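Local coordinates for manganese-dependent inorganic pyrophosphatase (Methanocaldococcus jannaschii, PDB 2EB0), which probably hydrolyses inorganic diphosphate (pyrophosphate) to two phosphates, with two manganese ions bound per subunit, at residues Lys130-Asp135 against Ala168-Ile173; Val106-Thr111 against Asp158-Met163; Leu248-Ile253 against Ser261-Val266; Ser56-Glu61 against Leu77-Leu82. All coordinates share one frame; numbering follows the deposited sequence.

Interaction 1. Residues Lys130-Asp135 against Ala168-Ile173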
loop_
_atom_site.group_PDB
_atom_site.type_symbol
_atom_site.label_atom_id
_atom_site.label_comp_id
_atom_site.label_asym_id
_atom_site.label_seq_id
_atom_site.Cartn_x
_atom_site.Cartn_y
_atom_site.Cartn_z
ATOM N N LYS B 130 24.761 -0.883 -5.778
ATOM C CA LYS B 130 25.595 -0.256 -6.798
ATOM C C LYS B 130 25.836 1.207 -6.419
ATOM O O LYS B 130 25.184 1.733 -5.517
ATOM C CB LYS B 130 24.894 -0.381 -8.152
ATOM C CG LYS B 130 24.531 -1.830 -8.467
ATOM C CD LYS B 130 23.622 -1.987 -9.665
ATOM C CE LYS B 130 24.384 -1.933 -10.967
ATOM N NZ LYS B 130 23.478 -2.205 -12.118
ATOM N N GLU B 131 26.780 1.865 -7.080
ATOM C CA GLU B 131 27.055 3.254 -6.752
ATOM C C GLU B 131 26.244 4.226 -7.599
ATOM O O GLU B 131 26.092 4.045 -8.804
ATOM C CB GLU B 131 28.542 3.567 -6.915
ATOM C CG GLU B 131 28.869 5.032 -6.668
ATOM C CD GLU B 131 30.328 5.371 -6.890
ATOM O OE1 GLU B 131 30.677 6.563 -6.772
ATOM O OE2 GLU B 131 31.127 4.458 -7.179
ATOM N N LEU B 132 25.738 5.271 -6.960
ATOM C CA LEU B 132 24.954 6.280 -7.662
ATOM C C LEU B 132 25.885 7.252 -8.370
ATOM O O LEU B 132 26.479 8.120 -7.738
ATOM C CB LEU B 132 24.088 7.071 -6.681
ATOM C CG LEU B 132 22.613 7.300 -7.007
ATOM C CD1 LEU B 132 22.200 8.639 -6.389
ATOM C CD2 LEU B 132 22.375 7.313 -8.505
ATOM N N LYS B 133 26.007 7.111 -9.681
ATOM C CA LYS B 133 26.861 7.994 -10.451
ATOM C C LYS B 133 26.220 9.372 -10.586
ATOM O O LYS B 133 25.015 9.530 -10.389
ATOM C CB LYS B 133 27.128 7.390 -11.837
ATOM C CG LYS B 133 27.972 6.121 -11.787
ATOM C CD LYS B 133 29.281 6.398 -11.064
ATOM C CE LYS B 133 30.064 5.129 -10.784
ATOM N NZ LYS B 133 31.394 5.448 -10.190
ATOM N N PRO B 134 27.022 10.389 -10.927
ATOM C CA PRO B 134 26.529 11.757 -11.086
ATOM C C PRO B 134 25.350 11.902 -12.046
ATOM O O PRO B 134 24.404 12.643 -11.759
ATOM C CB PRO B 134 27.762 12.517 -11.561
ATOM C CG PRO B 134 28.557 11.474 -12.238
ATOM C CD PRO B 134 28.442 10.311 -11.295
ATOM N N ASP B 135 25.397 11.203 -13.177
ATOM C CA ASP B 135 24.301 11.295 -14.137
ATOM C C ASP B 135 22.971 10.829 -13.551
ATOM O O ASP B 135 21.978 11.552 -13.630
ATOM C CB ASP B 135 24.614 10.523 -15.427
ATOM C CG ASP B 135 24.987 9.070 -15.183
ATOM O OD1 ASP B 135 25.196 8.361 -16.193
ATOM O OD2 ASP B 135 25.077 8.633 -14.007
ATOM N N ALA B 168 22.534 16.859 -5.589
ATOM C CA ALA B 168 23.181 17.955 -6.311
ATOM C C ALA B 168 24.693 17.842 -6.138
ATOM O O ALA B 168 25.465 18.118 -7.061
ATOM C CB ALA B 168 22.697 19.305 -5.772
ATOM N N GLU B 169 25.104 17.428 -4.943
ATOM C CA GLU B 169 26.519 17.263 -4.626
ATOM C C GLU B 169 27.157 16.203 -5.515
ATOM O O GLU B 169 28.265 16.391 -6.021
ATOM C CB GLU B 169 26.683 16.864 -3.156
ATOM C CG GLU B 169 28.108 16.524 -2.753
ATOM C CD GLU B 169 28.222 16.092 -1.299
ATOM O OE1 GLU B 169 29.334 15.706 -0.880
ATOM O OE2 GLU B 169 27.205 16.139 -0.573
ATOM N N ILE B 170 26.454 15.089 -5.702
ATOM C CA ILE B 170 26.958 13.998 -6.527
ATOM C C ILE B 170 26.905 14.344 -8.011
ATOM O O ILE B 170 27.843 14.051 -8.756
ATOM C CB ILE B 170 26.145 12.701 -6.306
ATOM C CG1 ILE B 170 26.179 12.306 -4.828
ATOM C CG2 ILE B 170 26.704 11.580 -7.173
ATOM C CD1 ILE B 170 25.308 11.119 -4.501
ATOM N N ALA B 171 25.805 14.968 -8.430
ATOM C CA ALA B 171 25.609 15.334 -9.831
ATOM C C ALA B 171 26.452 16.531 -10.244
ATOM O O ALA B 171 26.507 16.884 -11.424
ATOM C CB ALA B 171 24.130 15.628 -10.093
ATOM N N GLY B 172 27.107 17.159 -9.276
ATOM C CA GLY B 172 27.916 18.316 -9.597
ATOM C C GLY B 172 27.089 19.543 -9.933
ATOM O O GLY B 172 27.524 20.389 -10.706
ATOM N N ILE B 173 25.890 19.639 -9.364
ATOM C CA ILE B 173 25.022 20.791 -9.592
ATOM C C ILE B 173 25.214 21.742 -8.410
ATOM O O ILE B 173 24.682 21.513 -7.319
ATOM C CB ILE B 173 23.529 20.389 -9.655
ATOM C CG1 ILE B 173 23.307 19.323 -10.726
ATOM C CG2 ILE B 173 22.685 21.617 -9.964
ATOM C CD1 ILE B 173 23.506 19.821 -12.131
#
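Pro134 and Ile170 meet where the start of one helix packs against the end of another. The ring of Pro134 presents its CB to the backbone carbonyl of Ile170, with Pro134 CB 3.2 Å from Ile170 O. The contact is carbon against oxygen, and no hydrogen bond crosses between the two segments. Both branches of Ile170 reach Leu132, one its carbonyl and the other its side chain. The CG2 methyl of Ile170, anti to the backbone N, lies 3.5 Å from Leu132 O. The same Ile170 CG2 is 3.9 Å from Pro134 CA, so it rests alongside the entry to the helix. The longer branch leaves with CG1 anti to the carbonyl carbon (chi1 -57°). It ends in a loose methyl-to-methyl approach, Ile170 CD1 to Leu132 CD1 at 4.4 Å. The methyl of Ala171 meets the carbonyl of Pro134, Ala171 CB to Pro134 O 3.4 Å. Ala171 CA also makes a bent CA-H...O contact with that oxygen. Pro134 CA and Ala171 CA are 3.9 Å apart, so the backbones themselves are close. Lys133 holds the N-cap position, and its amine forms a salt bridge with Glu131. On the other segment, Gly172 has positive phi and Ile173 N bonds back to Ala168 O, a Schellman motif that ends the helix. The contact lies at the surface. Helix 134-148 starts here and helix 158-171 ends here. Ile170 also touches Ala137 of the first and Phe118 of helix 109-118. Leu132 packs on Leu140, and its N is held by the hydroxyl of Tyr117, so three helices come together at this corner.

Interaction 2. Residues Val106-Thr111 against Asp158-Met163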
loop_
_atom_site.group_PDB
_atom_site.type_symbol
_atom_site.label_atom_id
_atom_site.label_comp_id
_atom_site.label_asym_id
_atom_site.label_seq_id
_atom_site.Cartn_x
_atom_site.Cartn_y
_atom_site.Cartn_z
ATOM N N VAL B 106 5.881 11.656 0.219
ATOM C CA VAL B 106 6.848 12.733 0.010
ATOM C C VAL B 106 6.626 13.419 -1.340
ATOM O O VAL B 106 5.653 13.138 -2.038
ATOM C CB VAL B 106 8.307 12.232 0.072
ATOM C CG1 VAL B 106 8.688 11.924 1.504
ATOM C CG2 VAL B 106 8.475 10.995 -0.802
ATOM N N GLY B 107 7.540 14.312 -1.705
ATOM C CA GLY B 107 7.399 15.045 -2.948
ATOM C C GLY B 107 7.553 14.249 -4.230
ATOM O O GLY B 107 6.996 14.628 -5.259
ATOM N N SER B 108 8.299 13.152 -4.190
ATOM C CA SER B 108 8.492 12.374 -5.403
ATOM C C SER B 108 8.973 10.970 -5.143
ATOM O O SER B 108 9.516 10.668 -4.074
ATOM C CB SER B 108 9.516 13.054 -6.312
ATOM O OG SER B 108 10.828 12.876 -5.801
ATOM N N THR B 109 8.788 10.117 -6.146
ATOM C CA THR B 109 9.232 8.737 -6.053
ATOM C C THR B 109 10.761 8.739 -5.967
ATOM O O THR B 109 11.362 7.881 -5.309
ATOM C CB THR B 109 8.782 7.936 -7.283
ATOM O OG1 THR B 109 7.350 7.998 -7.389
ATOM C CG2 THR B 109 9.225 6.485 -7.167
ATOM N N ALA B 110 11.380 9.720 -6.620
ATOM C CA ALA B 110 12.832 9.849 -6.625
ATOM C C ALA B 110 13.361 10.038 -5.199
ATOM O O ALA B 110 14.397 9.480 -4.837
ATOM C CB ALA B 110 13.249 11.026 -7.514
ATOM N N THR B 111 12.644 10.824 -4.398
ATOM C CA THR B 111 13.017 11.066 -3.011
ATOM C C THR B 111 13.073 9.753 -2.238
ATOM O O THR B 111 14.020 9.502 -1.494
ATOM C CB THR B 111 12.002 12.001 -2.316
ATOM O OG1 THR B 111 11.966 13.250 -3.003
ATOM C CG2 THR B 111 12.397 12.258 -0.858
ATOM N N ASP B 158 10.806 17.997 4.198
ATOM C CA ASP B 158 12.207 18.242 4.526
ATOM C C ASP B 158 13.071 17.203 3.842
ATOM O O ASP B 158 14.165 17.504 3.381
ATOM C CB ASP B 158 12.422 18.181 6.045
ATOM C CG ASP B 158 11.831 19.379 6.774
ATOM O OD1 ASP B 158 11.864 19.391 8.021
ATOM O OD2 ASP B 158 11.338 20.313 6.104
ATOM N N LEU B 159 12.560 15.980 3.768
ATOM C CA LEU B 159 13.288 14.889 3.137
ATOM C C LEU B 159 13.606 15.260 1.688
ATOM O O LEU B 159 14.729 15.079 1.232
ATOM C CB LEU B 159 12.459 13.593 3.176
ATOM C CG LEU B 159 13.217 12.263 3.084
ATOM C CD1 LEU B 159 12.235 11.111 2.853
ATOM C CD2 LEU B 159 14.216 12.309 1.957
ATOM N N ASP B 160 12.611 15.776 0.973
ATOM C CA ASP B 160 12.800 16.169 -0.416
ATOM C C ASP B 160 13.985 17.137 -0.545
ATOM O O ASP B 160 14.854 16.967 -1.401
ATOM C CB ASP B 160 11.522 16.823 -0.963
ATOM C CG ASP B 160 10.339 15.843 -1.038
ATOM O OD1 ASP B 160 10.356 14.924 -1.893
ATOM O OD2 ASP B 160 9.389 15.987 -0.237
ATOM N N LYS B 161 14.026 18.142 0.316
ATOM C CA LYS B 161 15.102 19.127 0.271
ATOM C C LYS B 161 16.442 18.508 0.650
ATOM O O LYS B 161 17.450 18.738 -0.011
ATOM C CB LYS B 161 14.793 20.294 1.211
ATOM C CG LYS B 161 13.490 21.009 0.913
ATOM C CD LYS B 161 13.456 22.349 1.612
ATOM C CE LYS B 161 12.103 23.021 1.494
ATOM N NZ LYS B 161 11.069 22.340 2.322
ATOM N N GLU B 162 16.440 17.718 1.716
ATOM C CA GLU B 162 17.653 17.063 2.204
ATOM C C GLU B 162 18.254 16.178 1.116
ATOM O O GLU B 162 19.461 16.175 0.882
ATOM C CB GLU B 162 17.312 16.228 3.436
ATOM C CG GLU B 162 18.460 15.412 3.986
ATOM C CD GLU B 162 18.031 14.516 5.134
ATOM O OE1 GLU B 162 18.885 13.764 5.652
ATOM O OE2 GLU B 162 16.838 14.567 5.517
ATOM N N MET B 163 17.392 15.436 0.437
ATOM C CA MET B 163 17.836 14.551 -0.616
ATOM C C MET B 163 18.340 15.328 -1.828
ATOM O O MET B 163 19.352 14.964 -2.425
ATOM C CB MET B 163 16.702 13.606 -0.997
ATOM C CG MET B 163 17.152 12.167 -1.065
ATOM S SD MET B 163 17.547 11.310 0.501
ATOM C CE MET B 163 18.368 12.543 1.516
#
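Asp160 binds Gly107 and Thr111 with one carboxylate, and these polar bonds dominate the contact. Gly107 N approaches Asp160 OD2 at 2.9 Å on the syn side, close to the carboxylate plane. A weak bond runs from the same N to Asp160 OD1. Thr111 OG1 donates to Asp160 OD1 at 2.6 Å, from the anti side and 23° out of the plane. Ser108 OG in turn donates to Thr111 OG1 at 3.0 Å, which probably helps to keep that hydroxyl turned to the acid. Asp160 OD2 has a further partner in Thr157 OG1. A side chain on Gly107 would collide with Asp160 OD1. With an alanine in place of Asp160, Gly107 N and the Thr111 hydroxyl are likely to lose their shared acceptor, and the loop before the helix could shift.

The apolar part is built on Leu159. Leu159 CD1 lies 3.9 Å from Val106 CG1. Leu159 CD2 presses on Thr111 CG2 at 3.4 Å, tighter than usual for two carbons. In Thr111, chi1 of -60° sets OG1 beside the backbone N and CG2 anti to it, so the hydroxyl faces the acid and the methyl the leucine.

Ser108 is at the N-cap position of helix 109-118. Val106 O bonds His88, Thr109 OG1 bonds Asp66, and the N atoms of Thr109 and Ala110 bond Asp13. These three partners bind manganese in this structure. The arrangement is consistent with second-shell support for the dinuclear manganese site of the DHH domain.

Interaction 3. Residues Leu248-Ile253 against Ser261-Val266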
loop_
_atom_site.group_PDB
_atom_site.type_symbol
_atom_site.label_atom_id
_atom_site.label_comp_id
_atom_site.label_asym_id
_atom_site.label_seq_id
_atom_site.Cartn_x
_atom_site.Cartn_y
_atom_site.Cartn_z
ATOM N N LEU B 248 -16.627 12.881 -14.742
ATOM C CA LEU B 248 -16.115 14.222 -14.449
ATOM C C LEU B 248 -14.670 14.448 -14.878
ATOM O O LEU B 248 -13.828 13.537 -14.817
ATOM C CB LEU B 248 -16.206 14.513 -12.946
ATOM C CG LEU B 248 -15.413 15.724 -12.426
ATOM C CD1 LEU B 248 -16.058 17.036 -12.877
ATOM C CD2 LEU B 248 -15.344 15.656 -10.903
ATOM N N ILE B 249 -14.388 15.678 -15.299
ATOM C CA ILE B 249 -13.045 16.069 -15.710
ATOM C C ILE B 249 -12.708 17.444 -15.131
ATOM O O ILE B 249 -13.514 18.380 -15.189
ATOM C CB ILE B 249 -12.885 16.127 -17.254
ATOM C CG1 ILE B 249 -12.851 14.709 -17.832
ATOM C CG2 ILE B 249 -11.596 16.867 -17.615
ATOM C CD1 ILE B 249 -12.600 14.651 -19.329
ATOM N N VAL B 250 -11.517 17.533 -14.550
ATOM C CA VAL B 250 -11.007 18.758 -13.947
ATOM C C VAL B 250 -9.625 18.985 -14.553
ATOM O O VAL B 250 -8.803 18.066 -14.585
ATOM C CB VAL B 250 -10.857 18.605 -12.415
ATOM C CG1 VAL B 250 -10.191 19.842 -11.820
ATOM C CG2 VAL B 250 -12.215 18.362 -11.782
ATOM N N PHE B 251 -9.385 20.191 -15.059
ATOM C CA PHE B 251 -8.094 20.521 -15.640
ATOM C C PHE B 251 -7.523 21.685 -14.860
ATOM O O PHE B 251 -8.133 22.758 -14.786
ATOM C CB PHE B 251 -8.222 20.925 -17.097
ATOM C CG PHE B 251 -6.913 20.939 -17.824
ATOM C CD1 PHE B 251 -6.350 19.755 -18.280
ATOM C CD2 PHE B 251 -6.221 22.132 -18.019
ATOM C CE1 PHE B 251 -5.115 19.753 -18.921
ATOM C CE2 PHE B 251 -4.987 22.141 -18.656
ATOM C CZ PHE B 251 -4.432 20.947 -19.108
ATOM N N LEU B 252 -6.347 21.467 -14.288
ATOM C CA LEU B 252 -5.695 22.480 -13.476
ATOM C C LEU B 252 -4.703 23.355 -14.229
ATOM O O LEU B 252 -3.667 22.875 -14.706
ATOM C CB LEU B 252 -4.971 21.813 -12.303
ATOM C CG LEU B 252 -5.827 20.888 -11.442
ATOM C CD1 LEU B 252 -4.943 20.133 -10.459
ATOM C CD2 LEU B 252 -6.901 21.690 -10.728
ATOM N N ILE B 253 -5.029 24.639 -14.350
ATOM C CA ILE B 253 -4.113 25.581 -14.979
ATOM C C ILE B 253 -3.368 26.113 -13.760
ATOM O O ILE B 253 -3.857 26.996 -13.069
ATOM C CB ILE B 253 -4.847 26.729 -15.670
ATOM C CG1 ILE B 253 -5.697 26.179 -16.814
ATOM C CG2 ILE B 253 -3.839 27.746 -16.191
ATOM C CD1 ILE B 253 -6.539 27.239 -17.534
ATOM N N SER B 261 -4.273 27.264 -8.652
ATOM C CA SER B 261 -4.717 26.660 -9.896
ATOM C C SER B 261 -6.118 27.062 -10.296
ATOM O O SER B 261 -7.010 27.144 -9.459
ATOM C CB SER B 261 -4.664 25.133 -9.795
ATOM O OG SER B 261 -3.344 24.674 -9.568
ATOM N N GLU B 262 -6.303 27.316 -11.585
ATOM C CA GLU B 262 -7.622 27.645 -12.096
ATOM C C GLU B 262 -8.165 26.289 -12.507
ATOM O O GLU B 262 -7.606 25.634 -13.382
ATOM C CB GLU B 262 -7.551 28.549 -13.327
ATOM C CG GLU B 262 -8.918 29.054 -13.761
ATOM C CD GLU B 262 -8.906 29.734 -15.121
ATOM O OE1 GLU B 262 -7.961 30.500 -15.411
ATOM O OE2 GLU B 262 -9.858 29.512 -15.898
ATOM N N ALA B 263 -9.238 25.852 -11.866
ATOM C CA ALA B 263 -9.806 24.562 -12.205
ATOM C C ALA B 263 -10.919 24.672 -13.232
ATOM O O ALA B 263 -11.858 25.440 -13.053
ATOM C CB ALA B 263 -10.331 23.885 -10.951
ATOM N N LEU B 264 -10.797 23.911 -14.315
ATOM C CA LEU B 264 -11.827 23.872 -15.350
ATOM C C LEU B 264 -12.667 22.659 -14.974
ATOM O O LEU B 264 -12.127 21.569 -14.772
ATOM C CB LEU B 264 -11.218 23.664 -16.733
ATOM C CG LEU B 264 -10.202 24.684 -17.253
ATOM C CD1 LEU B 264 -9.884 24.361 -18.709
ATOM C CD2 LEU B 264 -10.757 26.092 -17.145
ATOM N N VAL B 265 -13.982 22.840 -14.878
ATOM C CA VAL B 265 -14.853 21.746 -14.475
ATOM C C VAL B 265 -15.821 21.287 -15.559
ATOM O O VAL B 265 -16.630 22.065 -16.060
ATOM C CB VAL B 265 -15.635 22.132 -13.205
ATOM C CG1 VAL B 265 -16.433 20.939 -12.695
ATOM C CG2 VAL B 265 -14.667 22.611 -12.136
ATOM N N VAL B 266 -15.731 20.006 -15.905
ATOM C CA VAL B 266 -16.572 19.419 -16.938
ATOM C C VAL B 266 -17.286 18.160 -16.445
ATOM O O VAL B 266 -16.650 17.231 -15.927
ATOM C CB VAL B 266 -15.731 19.042 -18.173
ATOM C CG1 VAL B 266 -16.641 18.800 -19.366
ATOM C CG2 VAL B 266 -14.722 20.138 -18.470
#
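Ile249, Phe251 and Ile253 pair with Val266, Leu264 and Glu262 as antiparallel hydrogen-bonded pairs. Each pair closes two backbone bonds, so all six N-H groups and all six carbonyls of these residues are satisfied across the contact. Ile249 N to Val266 O and Val266 N to Ile249 O are both 2.8 Å. Phe251 N to Leu264 O is longer, 3.1 Å. Ile253 N to Glu262 O is nearly straight at its hydrogen (178°). The return bond from Glu262 N reaches Ile253 O from above the carbonyl plane. Some carbonyls take a CA-H as well: Val250 CA lies 3.1 Å from Leu264 O. Leu248, Val250 and Leu252 turn their backbone bonds the other way, to Gly214, Gly216 and Val218.

Polar side chains find partners beyond the pair. Ser261 OG bonds Val290 O and Thr254 OG1. Glu262 makes a salt bridge with Lys230 and a weak bond to Ser284. The Glu262 chain runs beside Ile253, Glu262 CB 4.0 Å from Ile253 CB. Leu264 CG, anti to the carbonyl carbon (chi1 -59°), carries Leu264 CD1 to 4.1 Å from Phe251 CB. On the face of Val250, Leu252, Ala263 and Val265, Ala263 CB is met by Val250 CG1 and Leu252 CD2.

The two strands form a beta hairpin in the mixed sheet of the DHHA2 domain, between strands 211-220 and 284-287. Phe251, Ile253 and Val266 face helix 230-243. Val250, Ala263 and Val265 pack on Phe272 of helix 269-275, while Leu248 and Leu252 touch helix 293-306.

Interaction 4. Residues Ser56-Glu61 against Leu77-Leu82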
loop_
_atom_site.group_PDB
_atom_site.type_symbol
_atom_site.label_atom_id
_atom_site.label_comp_id
_atom_site.label_asym_id
_atom_site.label_seq_id
_atom_site.Cartn_x
_atom_site.Cartn_y
_atom_site.Cartn_z
ATOM N N SER B 56 2.238 -3.502 -23.287
ATOM C CA SER B 56 1.582 -4.676 -22.737
ATOM C C SER B 56 2.413 -5.333 -21.643
ATOM O O SER B 56 3.620 -5.501 -21.784
ATOM C CB SER B 56 1.305 -5.681 -23.860
ATOM O OG SER B 56 0.802 -6.896 -23.344
ATOM N N ALA B 57 1.754 -5.709 -20.552
ATOM C CA ALA B 57 2.444 -6.336 -19.437
ATOM C C ALA B 57 2.439 -7.849 -19.567
ATOM O O ALA B 57 3.142 -8.539 -18.830
ATOM C CB ALA B 57 1.787 -5.934 -18.130
ATOM N N LYS B 58 1.653 -8.365 -20.506
ATOM C CA LYS B 58 1.554 -9.811 -20.696
ATOM C C LYS B 58 2.906 -10.512 -20.800
ATOM O O LYS B 58 3.745 -10.149 -21.622
ATOM C CB LYS B 58 0.721 -10.129 -21.938
ATOM C CG LYS B 58 0.353 -11.598 -22.058
ATOM C CD LYS B 58 -0.576 -11.849 -23.234
ATOM C CE LYS B 58 -0.983 -13.309 -23.299
ATOM N NZ LYS B 58 0.196 -14.223 -23.319
ATOM N N GLY B 59 3.111 -11.514 -19.954
ATOM C CA GLY B 59 4.354 -12.263 -19.974
ATOM C C GLY B 59 5.546 -11.523 -19.402
ATOM O O GLY B 59 6.681 -11.999 -19.495
ATOM N N LYS B 60 5.294 -10.361 -18.806
ATOM C CA LYS B 60 6.361 -9.557 -18.220
ATOM C C LYS B 60 6.299 -9.513 -16.696
ATOM O O LYS B 60 5.227 -9.652 -16.105
ATOM C CB LYS B 60 6.281 -8.113 -18.738
ATOM C CG LYS B 60 6.461 -7.943 -20.233
ATOM C CD LYS B 60 6.408 -6.466 -20.626
ATOM C CE LYS B 60 6.741 -6.256 -22.106
ATOM N NZ LYS B 60 5.766 -6.915 -23.019
ATOM N N GLU B 61 7.453 -9.335 -16.061
ATOM C CA GLU B 61 7.479 -9.192 -14.613
ATOM C C GLU B 61 7.558 -7.683 -14.424
ATOM O O GLU B 61 8.515 -7.032 -14.867
ATOM C CB GLU B 61 8.688 -9.886 -13.994
ATOM C CG GLU B 61 8.504 -11.385 -13.820
ATOM C CD GLU B 61 9.618 -12.012 -13.002
ATOM O OE1 GLU B 61 9.584 -13.243 -12.781
ATOM O OE2 GLU B 61 10.529 -11.271 -12.579
ATOM N N LEU B 77 -2.466 -4.924 -17.040
ATOM C CA LEU B 77 -1.574 -5.105 -15.894
ATOM C C LEU B 77 -1.754 -6.513 -15.331
ATOM O O LEU B 77 -0.785 -7.216 -15.054
ATOM C CB LEU B 77 -1.899 -4.084 -14.800
ATOM C CG LEU B 77 -0.761 -3.538 -13.929
ATOM C CD1 LEU B 77 -1.375 -2.926 -12.674
ATOM C CD2 LEU B 77 0.234 -4.634 -13.556
ATOM N N GLU B 78 -3.017 -6.903 -15.175
ATOM C CA GLU B 78 -3.410 -8.206 -14.647
ATOM C C GLU B 78 -2.680 -9.390 -15.268
ATOM O O GLU B 78 -2.298 -10.328 -14.569
ATOM C CB GLU B 78 -4.908 -8.402 -14.852
ATOM C CG GLU B 78 -5.348 -8.111 -16.279
ATOM C CD GLU B 78 -6.658 -8.771 -16.640
ATOM O OE1 GLU B 78 -7.669 -8.514 -15.955
ATOM O OE2 GLU B 78 -6.674 -9.552 -17.615
ATOM N N GLU B 79 -2.505 -9.358 -16.582
ATOM C CA GLU B 79 -1.840 -10.451 -17.276
ATOM C C GLU B 79 -0.336 -10.478 -17.056
ATOM O O GLU B 79 0.353 -11.393 -17.508
ATOM C CB GLU B 79 -2.157 -10.396 -18.769
ATOM C CG GLU B 79 -3.524 -10.969 -19.109
ATOM C CD GLU B 79 -3.810 -10.957 -20.593
ATOM O OE1 GLU B 79 -4.219 -9.898 -21.109
ATOM O OE2 GLU B 79 -3.612 -12.004 -21.245
ATOM N N GLY B 80 0.170 -9.471 -16.357
ATOM C CA GLY B 80 1.588 -9.418 -16.077
ATOM C C GLY B 80 1.849 -9.994 -14.701
ATOM O O GLY B 80 0.921 -10.375 -14.000
ATOM N N LYS B 81 3.116 -10.058 -14.316
ATOM C CA LYS B 81 3.500 -10.581 -13.012
ATOM C C LYS B 81 3.998 -9.405 -12.164
ATOM O O LYS B 81 5.184 -9.070 -12.197
ATOM C CB LYS B 81 4.609 -11.620 -13.189
ATOM C CG LYS B 81 4.702 -12.668 -12.099
ATOM C CD LYS B 81 5.444 -12.171 -10.875
ATOM C CE LYS B 81 5.680 -13.319 -9.897
ATOM N NZ LYS B 81 6.398 -12.885 -8.667
ATOM N N LEU B 82 3.084 -8.789 -11.410
ATOM C CA LEU B 82 3.407 -7.642 -10.556
ATOM C C LEU B 82 4.355 -8.029 -9.418
ATOM O O LEU B 82 3.974 -8.771 -8.511
ATOM C CB LEU B 82 2.124 -7.052 -9.964
ATOM C CG LEU B 82 1.920 -5.533 -10.008
ATOM C CD1 LEU B 82 0.825 -5.144 -9.011
ATOM C CD2 LEU B 82 3.216 -4.811 -9.673
#
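A type II turn from Ala57 to Lys60, with Gly59 at its positive phi, leads into a parallel beta bridge between Glu61 and Lys81, secured by a nearly straight bond (164°) of 2.8 Å from Lys81 N to Lys60 O.

Ala57 CB rests over the backbone of the other segment, 4.0 Å from Gly80 CA and 4.1 Å from Leu77 CA. The absence of a side chain at Gly80 matters, since a CB there would collide with that of Ala57. Lys58 and Glu79 meet near the surface. Carbons CD and CE of Lys58 lie beside the carboxylate, with Lys58 CE 3.6 Å from Glu79 OE2. Lys58 NZ stays 4.9 Å from Glu79 OE2, so any attraction between the charges is probably weak, and no salt bridge forms. Glu61 and Lys81 run side by side, CG of Glu61 being 4.0 Å from Lys81 CB. Lys81 then bends at chi2 (-81°), and the end of its chain leads away from the contact. The Glu61 carboxylate has its salt bridge with Arg2. At the backbone, Glu61 CA adds a CA-H contact to Lys81 O at 3.3 Å.

The bridge opens the pairing of neighbouring strands 61-65 and 81-87 in the parallel sheet. Lys81 also makes a backbone bond with Ile62. On its other edge the backbone of Glu61 bonds Met1 and Tyr3, which brings in strand 2-5.

In the fold
From the N terminus, interaction 4 closes first. It brings the loop before strand 61-65 against the start of strand 81-87, in the parallel sheet of the DHH domain. Interactions 2 and 1 follow and cross, because 130-135 lies between the segments of interaction 2 and 168-173 lies beyond them. Both use helix 158-171: its start joins the beginning of helix 109-118 near the manganese ions, and its end joins the beginning of helix 134-148 at the surface, the two centres about 16 Å apart. Interaction 3 comes last, a local hairpin in the separate sheet of the DHHA2 domain, with its centre about 27 Å from that of interaction 2.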